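Lmo0488 protein (Listeria monocytogenes serovar 1/2a, PDB 5TED) binds shikimate through this effector-binding domain and, as a LysR-type transcriptional regulator, activates transcription of protocatechuate biosynthesis genes. Local coordinates at residues A[5-10]-A[16-21]; A[23-28]-A[34-39]; A[11-16]-A[75-80]. All coordinates share one frame; numbering follows the deposited sequence.

Contact 1: A[5-10]-A[16-21]. With SKM ((3R,4S,5R)-3,4,5-trihydroxycyclohex-1-ene-1-carboxylic acid), chain D.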
loop_
_atom_site.group_PDB
_atom_site.type_symbol
_atom_site.label_atom_id
_atom_site.label_comp_id
_atom_site.label_asym_id
_atom_site.label_seq_id
_atom_site.Cartn_x
_atom_site.Cartn_y
_atom_site.Cartn_z
ATOM N N ILE A 5 -14.481 -7.542 -14.597
ATOM C CA ILE A 5 -14.098 -8.358 -13.454
ATOM C C ILE A 5 -13.633 -7.420 -12.354
ATOM O O ILE A 5 -12.687 -6.643 -12.545
ATOM C CB ILE A 5 -12.995 -9.373 -13.789
ATOM C CG1 ILE A 5 -13.493 -10.372 -14.831
ATOM C CG2 ILE A 5 -12.520 -10.071 -12.490
ATOM C CD1 ILE A 5 -12.403 -11.223 -15.429
ATOM N N ASP A 6 -14.298 -7.482 -11.210
ATOM C CA ASP A 6 -13.842 -6.745 -10.039
ATOM C C ASP A 6 -12.992 -7.686 -9.205
ATOM O O ASP A 6 -13.504 -8.643 -8.614
ATOM C CB ASP A 6 -15.014 -6.200 -9.235
ATOM C CG ASP A 6 -15.737 -5.094 -9.962
ATOM O OD1 ASP A 6 -15.060 -4.232 -10.579
ATOM O OD2 ASP A 6 -16.971 -5.097 -9.916
ATOM N N LEU A 7 -11.697 -7.399 -9.138
ATOM C CA LEU A 7 -10.747 -8.281 -8.474
ATOM C C LEU A 7 -10.166 -7.565 -7.264
ATOM O O LEU A 7 -9.520 -6.520 -7.407
ATOM C CB LEU A 7 -9.652 -8.679 -9.457
ATOM C CG LEU A 7 -8.567 -9.577 -8.894
ATOM C CD1 LEU A 7 -9.180 -10.968 -8.583
ATOM C CD2 LEU A 7 -7.471 -9.642 -9.949
ATOM N N GLY A 8 -10.362 -8.138 -6.084
ATOM C CA GLY A 8 -9.786 -7.614 -4.848
ATOM C C GLY A 8 -8.638 -8.497 -4.393
ATOM O O GLY A 8 -8.714 -9.716 -4.508
ATOM N N PHE A 9 -7.579 -7.876 -3.871
ATOM C CA PHE A 9 -6.417 -8.670 -3.493
ATOM C C PHE A 9 -5.606 -8.018 -2.379
ATOM O O PHE A 9 -5.658 -6.803 -2.154
ATOM C CB PHE A 9 -5.532 -8.963 -4.708
ATOM C CG PHE A 9 -5.089 -7.749 -5.489
ATOM C CD1 PHE A 9 -3.950 -7.045 -5.115
ATOM C CD2 PHE A 9 -5.770 -7.353 -6.641
ATOM C CE1 PHE A 9 -3.496 -5.960 -5.864
ATOM C CE2 PHE A 9 -5.328 -6.264 -7.394
ATOM C CZ PHE A 9 -4.195 -5.569 -7.009
ATOM N N ILE A 10 -4.848 -8.868 -1.680
ATOM C CA ILE A 10 -3.975 -8.402 -0.611
ATOM C C ILE A 10 -2.789 -7.670 -1.224
ATOM O O ILE A 10 -2.336 -7.987 -2.333
ATOM C CB ILE A 10 -3.516 -9.573 0.275
ATOM C CG1 ILE A 10 -2.812 -10.637 -0.572
ATOM C CG2 ILE A 10 -4.688 -10.204 0.998
ATOM C CD1 ILE A 10 -2.313 -11.858 0.255
ATOM N N HIS A 16 3.651 -7.572 -8.630
ATOM C CA HIS A 16 4.051 -8.498 -9.690
ATOM C C HIS A 16 3.026 -9.569 -10.039
ATOM O O HIS A 16 2.871 -9.905 -11.220
ATOM C CB HIS A 16 5.346 -9.211 -9.315
ATOM C CG HIS A 16 6.467 -8.277 -8.973
ATOM N ND1 HIS A 16 7.175 -7.576 -9.926
ATOM C CD2 HIS A 16 6.967 -7.891 -7.774
ATOM C CE1 HIS A 16 8.070 -6.807 -9.331
ATOM N NE2 HIS A 16 7.970 -6.984 -8.025
ATOM N N THR A 17 2.374 -10.163 -9.034
ATOM C CA THR A 17 1.551 -11.345 -9.302
ATOM C C THR A 17 0.310 -10.995 -10.113
ATOM O O THR A 17 0.043 -11.619 -11.145
ATOM C CB THR A 17 1.185 -12.052 -7.996
ATOM O OG1 THR A 17 2.383 -12.590 -7.419
ATOM C CG2 THR A 17 0.208 -13.206 -8.270
ATOM N N VAL A 18 -0.478 -10.016 -9.661
ATOM C CA VAL A 18 -1.655 -9.610 -10.437
ATOM C C VAL A 18 -1.266 -9.090 -11.816
ATOM O O VAL A 18 -1.866 -9.533 -12.808
ATOM C CB VAL A 18 -2.502 -8.609 -9.632
ATOM C CG1 VAL A 18 -3.462 -7.879 -10.532
ATOM C CG2 VAL A 18 -3.276 -9.361 -8.570
ATOM N N PRO A 19 -0.271 -8.202 -11.961
ATOM C CA PRO A 19 0.171 -7.794 -13.309
ATOM C C PRO A 19 0.526 -8.967 -14.208
ATOM O O PRO A 19 0.145 -8.982 -15.387
ATOM C CB PRO A 19 1.417 -6.940 -13.012
ATOM C CG PRO A 19 1.148 -6.365 -11.631
ATOM C CD PRO A 19 0.455 -7.483 -10.894
ATOM N N GLU A 20 1.241 -9.965 -13.671
ATOM C CA GLU A 20 1.621 -11.133 -14.465
ATOM C C GLU A 20 0.399 -11.913 -14.932
ATOM O O GLU A 20 0.321 -12.337 -16.093
ATOM C CB GLU A 20 2.545 -12.039 -13.647
ATOM C CG GLU A 20 3.125 -13.241 -14.470
ATOM C CD GLU A 20 4.156 -14.071 -13.689
ATOM O OE1 GLU A 20 4.538 -13.664 -12.574
ATOM O OE2 GLU A 20 4.593 -15.127 -14.198
ATOM N N LEU A 21 -0.560 -12.128 -14.033
ATOM C CA LEU A 21 -1.794 -12.828 -14.387
ATOM C C LEU A 21 -2.603 -12.048 -15.419
ATOM O O LEU A 21 -3.088 -12.614 -16.407
ATOM C CB LEU A 21 -2.630 -13.052 -13.119
ATOM C CG LEU A 21 -2.104 -14.095 -12.131
ATOM C CD1 LEU A 21 -2.889 -14.046 -10.855
ATOM C CD2 LEU A 21 -2.214 -15.513 -12.739
HETATM O O12 SKM D . -0.098 -7.204 2.868
HETATM C C8 SKM D . -0.062 -7.424 4.274
HETATM C C6 SKM D . -1.280 -7.175 4.857
HETATM O O7 SKM D . -1.241 -7.407 6.265
HETATM C C5 SKM D . -2.496 -8.136 4.283
HETATM C C4 SKM D . -2.151 -9.562 4.298
HETATM C C1 SKM D . -3.231 -10.652 4.217
HETATM O O2 SKM D . -4.423 -10.352 4.512
HETATM O O3 SKM D . -2.919 -11.835 3.880
HETATM C C10 SKM D . -0.605 -9.985 4.328
HETATM C C9 SKM D . 0.418 -9.014 4.569
HETATM O O11 SKM D . 1.485 -9.300 3.754
#
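Val18, in the first turn of helix 17-26, sets one methyl squarely on the ring of Phe9 from strand 4-10. Its CG2 lies 3.8 Å from the centroid of the Phe9 ring and 13° off the ring normal, which meets the definition of a CH-pi contact over the face. The two side chains approach from opposite directions, the valine coming from the helix and the ring from the strand. Phe9 CG sits between its backbone N and carbonyl carbon (chi1 54°); this rotation directs the ring to the helix, and the ring's own turn (chi2 86°) presents a face. The second valine branch, CG1, stands nearer the ring margin, 4.0 Å from Phe9 CE2, and also reaches Leu7 CD2 at 4.4 Å, a looser touch. Ile59 of the adjacent parallel strand 57-60 packs on both Phe9 and Val18, while Ala140 of the second subunit packs on Phe9. Ile10, next along the strand, brings its CG2 to 3.5 Å from shikimate O2. Across the pair itself only carbon meets carbon, in a buried setting, so the link between strand and helix here is apolar, made by dispersion and the fit of methyl to ring.

Contact 2: A[23-28]-A[34-39]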
loop_
_atom_site.group_PDB
_atom_site.type_symbol
_atom_site.label_atom_id
_atom_site.label_comp_id
_atom_site.label_asym_id
_atom_site.label_seq_id
_atom_site.Cartn_x
_atom_site.Cartn_y
_atom_site.Cartn_z
ATOM N N GLN A 23 -1.637 -9.615 -17.519
ATOM C CA GLN A 23 -0.952 -9.499 -18.799
ATOM C C GLN A 23 -1.066 -10.800 -19.596
ATOM O O GLN A 23 -1.392 -10.781 -20.788
ATOM C CB GLN A 23 0.510 -9.096 -18.570
ATOM C CG GLN A 23 1.258 -8.664 -19.836
ATOM C CD GLN A 23 1.727 -9.830 -20.667
ATOM O OE1 GLN A 23 2.145 -10.852 -20.135
ATOM N NE2 GLN A 23 1.671 -9.678 -21.979
ATOM N N ASN A 24 -0.823 -11.945 -18.946
ATOM C CA ASN A 24 -0.891 -13.219 -19.659
ATOM C C ASN A 24 -2.328 -13.573 -20.042
ATOM O O ASN A 24 -2.580 -14.045 -21.158
ATOM C CB ASN A 24 -0.261 -14.333 -18.818
ATOM C CG ASN A 24 1.260 -14.377 -18.945
ATOM O OD1 ASN A 24 1.781 -14.954 -19.900
ATOM N ND2 ASN A 24 1.977 -13.775 -17.992
ATOM N N PHE A 25 -3.289 -13.307 -19.160
ATOM C CA PHE A 25 -4.694 -13.520 -19.506
ATOM C C PHE A 25 -5.098 -12.737 -20.752
ATOM O O PHE A 25 -5.778 -13.265 -21.646
ATOM C CB PHE A 25 -5.561 -13.101 -18.315
ATOM C CG PHE A 25 -7.036 -13.302 -18.518
ATOM C CD1 PHE A 25 -7.581 -14.569 -18.477
ATOM C CD2 PHE A 25 -7.888 -12.214 -18.655
ATOM C CE1 PHE A 25 -8.937 -14.763 -18.625
ATOM C CE2 PHE A 25 -9.253 -12.398 -18.784
ATOM C CZ PHE A 25 -9.780 -13.679 -18.773
ATOM N N THR A 26 -4.673 -11.480 -20.838
ATOM C CA THR A 26 -5.143 -10.553 -21.863
ATOM C C THR A 26 -4.458 -10.749 -23.205
ATOM O O THR A 26 -4.864 -10.110 -24.190
ATOM C CB THR A 26 -4.959 -9.106 -21.375
ATOM O OG1 THR A 26 -5.672 -8.938 -20.140
ATOM C CG2 THR A 26 -5.533 -8.102 -22.390
ATOM N N LYS A 27 -3.430 -11.602 -23.279
ATOM C CA LYS A 27 -2.835 -11.904 -24.575
ATOM C C LYS A 27 -3.800 -12.670 -25.460
ATOM O O LYS A 27 -3.725 -12.565 -26.690
ATOM C CB LYS A 27 -1.585 -12.768 -24.404
ATOM C CG LYS A 27 -0.457 -12.137 -23.669
ATOM C CD LYS A 27 0.486 -13.191 -23.121
ATOM C CE LYS A 27 1.293 -13.864 -24.200
ATOM N NZ LYS A 27 2.237 -14.835 -23.573
ATOM N N VAL A 28 -4.722 -13.421 -24.856
ATOM C CA VAL A 28 -5.682 -14.220 -25.618
ATOM C C VAL A 28 -6.697 -13.322 -26.309
ATOM O O VAL A 28 -7.270 -12.413 -25.694
ATOM C CB VAL A 28 -6.381 -15.242 -24.706
ATOM C CG1 VAL A 28 -7.273 -16.152 -25.517
ATOM C CG2 VAL A 28 -5.357 -16.054 -23.932
ATOM N N ILE A 34 -12.344 -7.896 -22.167
ATOM C CA ILE A 34 -12.704 -7.934 -20.753
ATOM C C ILE A 34 -12.082 -6.732 -20.047
ATOM O O ILE A 34 -10.967 -6.310 -20.376
ATOM C CB ILE A 34 -12.222 -9.254 -20.138
ATOM C CG1 ILE A 34 -12.928 -10.432 -20.814
ATOM C CG2 ILE A 34 -12.391 -9.239 -18.590
ATOM C CD1 ILE A 34 -12.411 -11.763 -20.381
ATOM N N THR A 35 -12.801 -6.146 -19.095
ATOM C CA THR A 35 -12.231 -5.043 -18.332
ATOM C C THR A 35 -12.107 -5.445 -16.869
ATOM O O THR A 35 -12.759 -6.384 -16.412
ATOM C CB THR A 35 -13.084 -3.777 -18.447
ATOM O OG1 THR A 35 -14.361 -3.978 -17.800
ATOM C CG2 THR A 35 -13.313 -3.483 -19.916
ATOM N N PHE A 36 -11.264 -4.722 -16.130
ATOM C CA PHE A 36 -11.025 -4.997 -14.721
ATOM C C PHE A 36 -11.137 -3.717 -13.904
ATOM O O PHE A 36 -10.843 -2.620 -14.391
ATOM C CB PHE A 36 -9.625 -5.548 -14.450
ATOM C CG PHE A 36 -9.380 -6.945 -14.928
ATOM C CD1 PHE A 36 -9.042 -7.196 -16.247
ATOM C CD2 PHE A 36 -9.409 -8.003 -14.031
ATOM C CE1 PHE A 36 -8.776 -8.490 -16.678
ATOM C CE2 PHE A 36 -9.134 -9.293 -14.450
ATOM C CZ PHE A 36 -8.817 -9.532 -15.774
ATOM N N SER A 37 -11.521 -3.879 -12.641
ATOM C CA SER A 37 -11.229 -2.910 -11.593
ATOM C C SER A 37 -10.510 -3.650 -10.475
ATOM O O SER A 37 -10.853 -4.798 -10.176
ATOM C CB SER A 37 -12.496 -2.226 -11.088
ATOM O OG SER A 37 -12.794 -1.109 -11.915
ATOM N N PHE A 38 -9.449 -3.041 -9.943
ATOM C CA PHE A 38 -8.556 -3.686 -8.987
ATOM C C PHE A 38 -8.654 -3.014 -7.625
ATOM O O PHE A 38 -8.470 -1.797 -7.517
ATOM C CB PHE A 38 -7.115 -3.622 -9.482
ATOM C CG PHE A 38 -6.921 -4.248 -10.820
ATOM C CD1 PHE A 38 -6.976 -5.619 -10.957
ATOM C CD2 PHE A 38 -6.702 -3.464 -11.943
ATOM C CE1 PHE A 38 -6.799 -6.210 -12.185
ATOM C CE2 PHE A 38 -6.548 -4.043 -13.180
ATOM C CZ PHE A 38 -6.583 -5.435 -13.296
ATOM N N PHE A 39 -8.885 -3.809 -6.588
ATOM C CA PHE A 39 -9.005 -3.316 -5.221
ATOM C C PHE A 39 -7.918 -3.942 -4.349
ATOM O O PHE A 39 -7.552 -5.101 -4.556
ATOM C CB PHE A 39 -10.400 -3.627 -4.686
ATOM C CG PHE A 39 -11.489 -3.121 -5.583
ATOM C CD1 PHE A 39 -11.920 -3.875 -6.670
ATOM C CD2 PHE A 39 -12.049 -1.870 -5.375
ATOM C CE1 PHE A 39 -12.915 -3.403 -7.519
ATOM C CE2 PHE A 39 -13.050 -1.391 -6.227
ATOM C CZ PHE A 39 -13.480 -2.158 -7.294
#
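Phe25, near the C-terminal end of helix 17-26, meets Ile34 and Phe36 of segment 34-39 with one side of its ring; Phe36 lies on strand 35-41. With CG anti to the backbone N (chi1 -178°), the ring extends from the helix toward the strand and offers its CD2-CE2 side. Ile34 answers with the end of its chain: CD1 lies 3.6 Å from Phe25 CE2 and is equally near CZ, close to the ring plane, so the methyl abuts the rim of the phenylalanine and does not cover a face. The isoleucine chain is extended past CG1 (chi2 174°), which carries CD1 out to that rim, and the two side chains cross at about a right angle.

Phe36 follows two residues later. Its leading atom, CZ, stands 4.0 Å from Phe25 CD2. That carbon lies at the edge of the Phe36 ring, near its plane, whereas Phe36 CZ meets the Phe25 ring obliquely. Ile34 and Phe36, two residues apart, both direct their side chains to the helix.

Around this group, Phe196 of helix 191-208 meets both Phe25 and Phe36 edge-to-face, and His31 of the connecting loop stacks on Phe25. Ile5 of the neighbouring parallel strand 4-10 touches Ile34 and Phe36, while Tyr149 of the second subunit packs on Phe36. The contact thus closes the helix-to-strand half of the beta-alpha-beta unit, with helix 191-208 packed against it through Phe196 and Ala192.

Contact 3: A[11-16]-A[75-80]. With SKM ((3R,4S,5R)-3,4,5-trihydroxycyclohex-1-ene-1-carboxylic acid), chain D.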
loop_
_atom_site.group_PDB
_atom_site.type_symbol
_atom_site.label_atom_id
_atom_site.label_comp_id
_atom_site.label_asym_id
_atom_site.label_seq_id
_atom_site.Cartn_x
_atom_site.Cartn_y
_atom_site.Cartn_z
ATOM N N TYR A 11 -2.287 -6.677 -0.483
ATOM C CA TYR A 11 -1.367 -5.684 -1.025
ATOM C C TYR A 11 -0.196 -6.300 -1.779
ATOM O O TYR A 11 0.236 -5.773 -2.816
ATOM C CB TYR A 11 -0.836 -4.827 0.106
ATOM C CG TYR A 11 -1.878 -4.026 0.831
ATOM C CD1 TYR A 11 -2.451 -2.907 0.246
ATOM C CD2 TYR A 11 -2.272 -4.378 2.118
ATOM C CE1 TYR A 11 -3.398 -2.144 0.928
ATOM C CE2 TYR A 11 -3.221 -3.623 2.813
ATOM C CZ TYR A 11 -3.776 -2.509 2.201
ATOM O OH TYR A 11 -4.699 -1.738 2.867
ATOM N N THR A 12 0.422 -7.340 -1.217
ATOM C CA THR A 12 1.661 -7.763 -1.864
ATOM C C THR A 12 1.415 -8.297 -3.269
ATOM O O THR A 12 2.377 -8.469 -4.019
ATOM C CB THR A 12 2.434 -8.806 -1.043
ATOM O OG1 THR A 12 1.640 -9.980 -0.855
ATOM C CG2 THR A 12 2.881 -8.228 0.319
ATOM N N MET A 13 0.168 -8.570 -3.645
ATOM C CA MET A 13 -0.064 -9.102 -4.983
ATOM C C MET A 13 -0.022 -8.032 -6.074
ATOM O O MET A 13 0.004 -8.388 -7.256
ATOM C CB MET A 13 -1.395 -9.849 -5.029
ATOM C CG MET A 13 -1.462 -11.071 -4.100
ATOM S SD MET A 13 -0.462 -12.496 -4.617
ATOM C CE MET A 13 1.104 -12.160 -3.819
ATOM N N GLY A 14 0.009 -6.745 -5.714
ATOM C CA GLY A 14 -0.054 -5.699 -6.738
ATOM C C GLY A 14 1.233 -5.541 -7.521
ATOM O O GLY A 14 1.210 -5.262 -8.722
ATOM N N ALA A 15 2.374 -5.724 -6.858
ATOM C CA ALA A 15 3.654 -5.402 -7.489
ATOM C C ALA A 15 3.907 -6.262 -8.725
ATOM O O ALA A 15 4.352 -5.755 -9.760
ATOM C CB ALA A 15 4.793 -5.568 -6.481
ATOM N N HIS A 16 3.651 -7.572 -8.630
ATOM C CA HIS A 16 4.051 -8.498 -9.690
ATOM C C HIS A 16 3.026 -9.569 -10.039
ATOM O O HIS A 16 2.871 -9.905 -11.220
ATOM C CB HIS A 16 5.346 -9.211 -9.315
ATOM C CG HIS A 16 6.467 -8.277 -8.973
ATOM N ND1 HIS A 16 7.175 -7.576 -9.926
ATOM C CD2 HIS A 16 6.967 -7.891 -7.774
ATOM C CE1 HIS A 16 8.070 -6.807 -9.331
ATOM N NE2 HIS A 16 7.970 -6.984 -8.025
ATOM N N THR A 75 -0.850 -19.136 -5.070
ATOM C CA THR A 75 0.595 -18.903 -5.026
ATOM C C THR A 75 1.058 -19.055 -3.578
ATOM O O THR A 75 0.300 -19.498 -2.713
ATOM C CB THR A 75 0.933 -17.533 -5.632
ATOM O OG1 THR A 75 2.347 -17.366 -5.678
ATOM C CG2 THR A 75 0.291 -16.380 -4.825
ATOM N N LYS A 76 2.316 -18.709 -3.312
ATOM C CA LYS A 76 2.862 -18.856 -1.966
ATOM C C LYS A 76 3.926 -17.797 -1.735
ATOM O O LYS A 76 4.416 -17.170 -2.678
ATOM C CB LYS A 76 3.462 -20.243 -1.746
ATOM C CG LYS A 76 4.666 -20.540 -2.627
ATOM C CD LYS A 76 4.991 -22.029 -2.595
ATOM C CE LYS A 76 6.060 -22.373 -3.617
ATOM N NZ LYS A 76 7.218 -21.439 -3.490
ATOM N N GLN A 77 4.286 -17.602 -0.464
ATOM C CA GLN A 77 5.361 -16.679 -0.115
ATOM C C GLN A 77 6.249 -17.311 0.940
ATOM O O GLN A 77 5.856 -18.255 1.631
ATOM C CB GLN A 77 4.817 -15.339 0.399
ATOM C CG GLN A 77 4.039 -14.581 -0.648
ATOM C CD GLN A 77 3.376 -13.349 -0.102
ATOM O OE1 GLN A 77 2.878 -13.342 1.028
ATOM N NE2 GLN A 77 3.364 -12.291 -0.902
ATOM N N GLU A 78 7.457 -16.772 1.056
ATOM C CA GLU A 78 8.402 -17.172 2.086
ATOM C C GLU A 78 8.402 -16.105 3.178
ATOM O O GLU A 78 8.634 -14.927 2.895
ATOM C CB GLU A 78 9.802 -17.338 1.491
ATOM C CG GLU A 78 10.884 -17.671 2.510
ATOM C CD GLU A 78 12.302 -17.474 1.962
ATOM O OE1 GLU A 78 12.450 -17.146 0.757
ATOM O OE2 GLU A 78 13.270 -17.646 2.744
ATOM N N LEU A 79 8.151 -16.515 4.417
ATOM C CA LEU A 79 8.291 -15.599 5.540
ATOM C C LEU A 79 9.763 -15.440 5.914
ATOM O O LEU A 79 10.509 -16.418 5.971
ATOM C CB LEU A 79 7.494 -16.107 6.736
ATOM C CG LEU A 79 5.983 -15.979 6.577
ATOM C CD1 LEU A 79 5.298 -16.337 7.902
ATOM C CD2 LEU A 79 5.631 -14.572 6.091
ATOM N N VAL A 80 10.180 -14.188 6.146
ATOM C CA VAL A 80 11.542 -13.857 6.538
ATOM C C VAL A 80 11.485 -12.917 7.735
ATOM O O VAL A 80 10.454 -12.314 8.028
ATOM C CB VAL A 80 12.344 -13.193 5.396
ATOM C CG1 VAL A 80 12.665 -14.188 4.313
ATOM C CG2 VAL A 80 11.574 -11.976 4.818
HETATM O O12 SKM D . -0.098 -7.204 2.868
HETATM C C8 SKM D . -0.062 -7.424 4.274
HETATM C C6 SKM D . -1.280 -7.175 4.857
HETATM O O7 SKM D . -1.241 -7.407 6.265
HETATM C C5 SKM D . -2.496 -8.136 4.283
HETATM C C4 SKM D . -2.151 -9.562 4.298
HETATM C C1 SKM D . -3.231 -10.652 4.217
HETATM O O2 SKM D . -4.423 -10.352 4.512
HETATM O O3 SKM D . -2.919 -11.835 3.880
HETATM C C10 SKM D . -0.605 -9.985 4.328
HETATM C C9 SKM D . 0.418 -9.014 4.569
HETATM O O11 SKM D . 1.485 -9.300 3.754
#
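Thr75, on the long broken strand 69-84, meets Met13 of the loop that follows strand 4-10. Its CG2 and Met13 SD reach toward each other tip to tip, 4.0 Å apart, an ordinary van der Waals separation, with the methyl as the threonine branch that takes the contact. The bends of Met13 at chi2 and chi3 bring its sulfur and terminal methyl nearer the strand than the initial direction of the side chain would suggest. Lys76 points away from the loop, as the alternation of the strand requires.

Gln77 faces the loop again, and its chain, extended beyond CG (chi2 173°), carries the amide across to Thr12. There NE2 donates a hydrogen bond to Thr12 OG1 of 2.9 Å, with an angle of 151° at the hydrogen; the hydroxyl oxygen is tilted 16° from the amide plane. Met13 CE lies 3.7 Å from the same Gln77 NE2, so an apolar methyl flanks the polar link. The backbone of Gln77 is hydrogen-bonded to that of Arg177, which places this part of the strand beside strand 177-184.

On the loop side, the Thr12 methyl, CG2, lies 3.9 Å from shikimate O11, and Tyr11 CD2 is 3.6 Å from O12, which sits at the edge of the tyrosine ring and in its plane. Gln77 OE1 in turn accepts a hydrogen bond from NE of Arg177, another residue of the pocket. The amide is therefore gripped at both ends, which should restrict its rotation, and Gln77 is a second-shell residue linking Thr12 to Arg177, consistent with a role in positioning these two parts of the effector site.

How the contacts relate
Contacts 1 and 2 are successive joints of one beta-alpha-beta unit: both use helix 17-26, their centres are 9 Å apart, and the parallel strands 4-10 and 35-41 are joined by pairs such as Ile5 N to Thr35 O at 2.8 Å, a probable hydrogen bond. Contact 3 crosses contact 1 along the chain and shares His16; their centres lie 11 Å apart, and Val18 N reaches Met13 O at 2.9 Å, another probable hydrogen bond that ties the loop to the helix start. Contacts 1 and 3 both border shikimate, through Ile10, Tyr11 and Thr12. Contact 2, nested inside the loop closed by contact 3, stays about 7 Å from it at the nearest atoms and contributes no pocket residue.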